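Local coordinates for protein Exo-beta-1,3-galactanase (Bifidobacterium bifidum, PDB 5FLW) that probably hydrolyses beta-1,3-galactan chains from their ends to release galactose, as a putative exo-acting glycoside hydrolase of family 43, at residues Pro90-Glu102 against Ile111-Phe123. Numbering follows the deposited sequence.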
# COMPACT_ATOMS: atom_id res chain seq x y z
N PRO A 90 -6.78 -4.81 17.48
CA PRO A 90 -6.77 -4.57 18.94
C PRO A 90 -7.64 -5.54 19.73
O PRO A 90 -7.25 -5.99 20.82
CB PRO A 90 -7.25 -3.12 19.06
CG PRO A 90 -6.97 -2.52 17.72
CD PRO A 90 -7.20 -3.61 16.73
N ALA A 91 -8.82 -5.89 19.19
CA ALA A 91 -9.75 -6.69 19.98
C ALA A 91 -9.27 -8.13 20.14
O ALA A 91 -9.54 -8.74 21.18
CB ALA A 91 -11.14 -6.66 19.35
N THR A 92 -8.54 -8.67 19.16
CA THR A 92 -8.18 -10.08 19.15
C THR A 92 -6.70 -10.33 19.34
O THR A 92 -6.32 -11.47 19.66
CB THR A 92 -8.58 -10.73 17.81
OG1 THR A 92 -7.77 -10.17 16.78
CG2 THR A 92 -10.08 -10.52 17.48
N GLY A 93 -5.84 -9.33 19.10
CA GLY A 93 -4.41 -9.52 19.09
C GLY A 93 -3.85 -10.22 17.86
O GLY A 93 -2.63 -10.46 17.80
N LYS A 94 -4.70 -10.60 16.91
CA LYS A 94 -4.20 -11.27 15.71
C LYS A 94 -3.64 -10.26 14.71
O LYS A 94 -3.96 -9.06 14.72
CB LYS A 94 -5.32 -12.09 15.05
CG LYS A 94 -5.96 -13.13 15.97
CD LYS A 94 -4.90 -14.01 16.63
CE LYS A 94 -5.52 -15.14 17.45
NZ LYS A 94 -4.50 -15.86 18.28
N TYR A 95 -2.78 -10.76 13.83
CA TYR A 95 -2.32 -10.02 12.67
C TYR A 95 -3.11 -10.49 11.46
O TYR A 95 -3.09 -11.68 11.12
CB TYR A 95 -0.82 -10.26 12.49
CG TYR A 95 -0.04 -9.71 13.66
CD1 TYR A 95 0.16 -10.47 14.82
CD2 TYR A 95 0.46 -8.39 13.64
CE1 TYR A 95 0.85 -9.94 15.90
CE2 TYR A 95 1.15 -7.86 14.71
CZ TYR A 95 1.35 -8.64 15.83
OH TYR A 95 2.03 -8.14 16.90
N VAL A 96 -3.84 -9.57 10.82
CA VAL A 96 -4.70 -9.88 9.69
C VAL A 96 -4.07 -9.30 8.43
O VAL A 96 -3.71 -8.11 8.40
CB VAL A 96 -6.14 -9.37 9.89
CG1 VAL A 96 -7.01 -9.85 8.74
CG2 VAL A 96 -6.70 -9.78 11.25
N MET A 97 -3.93 -10.14 7.41
CA MET A 97 -3.42 -9.73 6.12
C MET A 97 -4.57 -9.64 5.10
O MET A 97 -5.47 -10.50 5.08
CB MET A 97 -2.35 -10.70 5.62
CG MET A 97 -1.75 -10.31 4.28
SD MET A 97 -0.40 -11.43 3.74
CE MET A 97 0.89 -10.99 4.92
N TYR A 98 -4.52 -8.58 4.28
CA TYR A 98 -5.46 -8.34 3.18
C TYR A 98 -4.68 -8.36 1.87
O TYR A 98 -3.52 -7.92 1.83
CB TYR A 98 -6.17 -6.98 3.35
CG TYR A 98 -6.65 -6.80 4.77
CD1 TYR A 98 -7.88 -7.34 5.18
CD2 TYR A 98 -5.86 -6.15 5.72
CE1 TYR A 98 -8.32 -7.22 6.51
CE2 TYR A 98 -6.27 -6.03 7.04
CZ TYR A 98 -7.51 -6.56 7.44
OH TYR A 98 -7.93 -6.45 8.74
N ILE A 99 -5.29 -8.86 0.80
CA ILE A 99 -4.59 -8.94 -0.48
C ILE A 99 -5.61 -8.74 -1.59
O ILE A 99 -6.77 -9.11 -1.45
CB ILE A 99 -3.78 -10.27 -0.61
CG1 ILE A 99 -2.79 -10.22 -1.78
CG2 ILE A 99 -4.70 -11.46 -0.73
CD1 ILE A 99 -1.78 -11.29 -1.68
N HIS A 100 -5.17 -8.13 -2.67
CA HIS A 100 -6.02 -8.06 -3.86
C HIS A 100 -5.93 -9.43 -4.55
O HIS A 100 -4.89 -9.76 -5.13
CB HIS A 100 -5.59 -6.90 -4.76
CG HIS A 100 -6.21 -6.91 -6.14
ND1 HIS A 100 -5.69 -6.15 -7.18
CD2 HIS A 100 -7.29 -7.56 -6.65
CE1 HIS A 100 -6.42 -6.35 -8.27
NE2 HIS A 100 -7.39 -7.20 -7.98
N ALA A 101 -7.00 -10.24 -4.43
CA ALA A 101 -7.05 -11.53 -5.10
C ALA A 101 -7.65 -11.31 -6.49
O ALA A 101 -8.74 -10.73 -6.62
CB ALA A 101 -7.89 -12.54 -4.29
N GLU A 102 -6.95 -11.79 -7.51
CA GLU A 102 -7.29 -11.44 -8.89
C GLU A 102 -7.07 -12.67 -9.77
O GLU A 102 -6.42 -13.63 -9.35
CB GLU A 102 -6.44 -10.25 -9.38
CG GLU A 102 -6.97 -9.58 -10.64
CD GLU A 102 -8.45 -9.30 -10.55
OE1 GLU A 102 -8.86 -8.24 -9.97
OE2 GLU A 102 -9.21 -10.15 -11.04
N ILE A 111 -11.02 -9.03 -2.29
CA ILE A 111 -10.07 -8.93 -1.19
C ILE A 111 -9.91 -10.33 -0.60
O ILE A 111 -10.92 -10.98 -0.27
CB ILE A 111 -10.58 -7.97 -0.09
CG1 ILE A 111 -10.80 -6.55 -0.64
CG2 ILE A 111 -9.63 -7.96 1.12
CD1 ILE A 111 -11.66 -5.61 0.22
N GLY A 112 -8.68 -10.80 -0.46
CA GLY A 112 -8.39 -12.02 0.31
C GLY A 112 -7.98 -11.67 1.73
O GLY A 112 -7.33 -10.65 1.96
N VAL A 113 -8.38 -12.52 2.69
CA VAL A 113 -8.12 -12.32 4.12
C VAL A 113 -7.38 -13.54 4.65
O VAL A 113 -7.83 -14.68 4.45
CB VAL A 113 -9.44 -12.09 4.90
CG1 VAL A 113 -9.15 -11.89 6.37
CG2 VAL A 113 -10.21 -10.90 4.36
N ALA A 114 -6.24 -13.30 5.34
CA ALA A 114 -5.44 -14.33 6.02
C ALA A 114 -5.09 -13.83 7.43
O ALA A 114 -5.09 -12.62 7.70
CB ALA A 114 -4.15 -14.67 5.25
N VAL A 115 -4.79 -14.77 8.34
CA VAL A 115 -4.63 -14.45 9.76
C VAL A 115 -3.40 -15.16 10.34
O VAL A 115 -3.14 -16.33 10.03
CB VAL A 115 -5.90 -14.83 10.57
CG1 VAL A 115 -5.77 -14.38 12.02
CG2 VAL A 115 -7.16 -14.25 9.94
N ALA A 116 -2.67 -14.46 11.21
CA ALA A 116 -1.51 -15.03 11.89
C ALA A 116 -1.51 -14.60 13.36
O ALA A 116 -2.07 -13.58 13.73
CB ALA A 116 -0.21 -14.55 11.24
N ASP A 117 -0.80 -15.38 14.18
CA ASP A 117 -0.57 -15.00 15.58
C ASP A 117 0.61 -14.08 15.79
O ASP A 117 0.71 -13.45 16.85
CB ASP A 117 -0.31 -16.23 16.47
CG ASP A 117 -1.54 -17.11 16.60
OD1 ASP A 117 -2.69 -16.60 16.51
OD2 ASP A 117 -1.34 -18.32 16.80
N ALA A 118 1.52 -13.99 14.82
CA ALA A 118 2.73 -13.19 14.88
C ALA A 118 2.86 -12.41 13.57
O ALA A 118 2.33 -12.85 12.54
CB ALA A 118 3.96 -14.10 15.08
N PRO A 119 3.54 -11.25 13.59
CA PRO A 119 3.65 -10.46 12.34
C PRO A 119 4.50 -11.12 11.26
O PRO A 119 4.39 -10.72 10.08
CB PRO A 119 4.27 -9.13 12.81
CG PRO A 119 5.03 -9.48 14.05
CD PRO A 119 4.18 -10.56 14.73
N THR A 120 5.28 -12.14 11.59
CA THR A 120 6.05 -12.88 10.60
C THR A 120 5.36 -14.16 10.17
O THR A 120 6.01 -15.01 9.54
CB THR A 120 7.46 -13.17 11.12
OG1 THR A 120 7.37 -13.86 12.38
CG2 THR A 120 8.24 -11.85 11.31
N GLY A 121 4.07 -14.31 10.47
CA GLY A 121 3.32 -15.46 10.02
C GLY A 121 3.68 -16.76 10.73
O GLY A 121 4.18 -16.73 11.85
N PRO A 122 3.41 -17.91 10.09
CA PRO A 122 2.73 -18.04 8.79
C PRO A 122 1.28 -17.54 8.82
O PRO A 122 0.60 -17.72 9.83
CB PRO A 122 2.76 -19.56 8.53
CG PRO A 122 2.87 -20.17 9.89
CD PRO A 122 3.73 -19.22 10.70
N PHE A 123 0.84 -16.89 7.76
CA PHE A 123 -0.55 -16.46 7.63
C PHE A 123 -1.36 -17.60 7.02
O PHE A 123 -0.92 -18.27 6.07
CB PHE A 123 -0.65 -15.15 6.80
CG PHE A 123 -0.13 -13.91 7.52
CD1 PHE A 123 1.23 -13.64 7.61
CD2 PHE A 123 -1.01 -13.03 8.15
CE1 PHE A 123 1.70 -12.52 8.30
CE2 PHE A 123 -0.54 -11.90 8.83
CZ PHE A 123 0.82 -11.65 8.91
O HOH W 1 -1.44 -12.86 18.41
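Pro119 lies over one face of the Tyr95 ring, its CD 3.8 Å from the ring centroid and 22° off the normal, a CH-pi contact, while Ala116 O and Asp117 O sit at the ring's edge. Tyr95 also stacks with His88 and meets Phe28 edge-to-face. With Tyr95 reduced to an alanine, Pro119 would probably lose its aromatic platform, and His88 and Phe28 their ring partner. The Phe123 ring is covered on both faces: Met97 CE stands 3.8 Å from its centroid on one, and Ala116 CB rests over the other, with Pro119 O at the edge. Met97 CB touches Phe123 CD2 at 3.7 Å, and the bend at chi3 (-71°) sets CE over the face; SD, farther above the same face, adds a Met-aromatic contact. Six backbone hydrogen bonds pair Tyr95, Met97 and Ile99 with Ala116, Ala114 and Gly112, and the strand axes run at 147°, the evidence for an antiparallel hairpin; its strands are the two inner ones of a four-stranded blade in the five-bladed beta-propeller of family 43. On the blade face bearing Val96 and Tyr98, Val96 CG1 meets Val113 CG1 at 3.8 Å, and Tyr98 OH is hydrogen-bonded to Tyr169 O. Lys94 NZ forms a salt bridge with Asp117 OD1 at 2.6 Å, reaching it from above the carboxylate plane, and one water donates to both Gly93 O and Asp117 O.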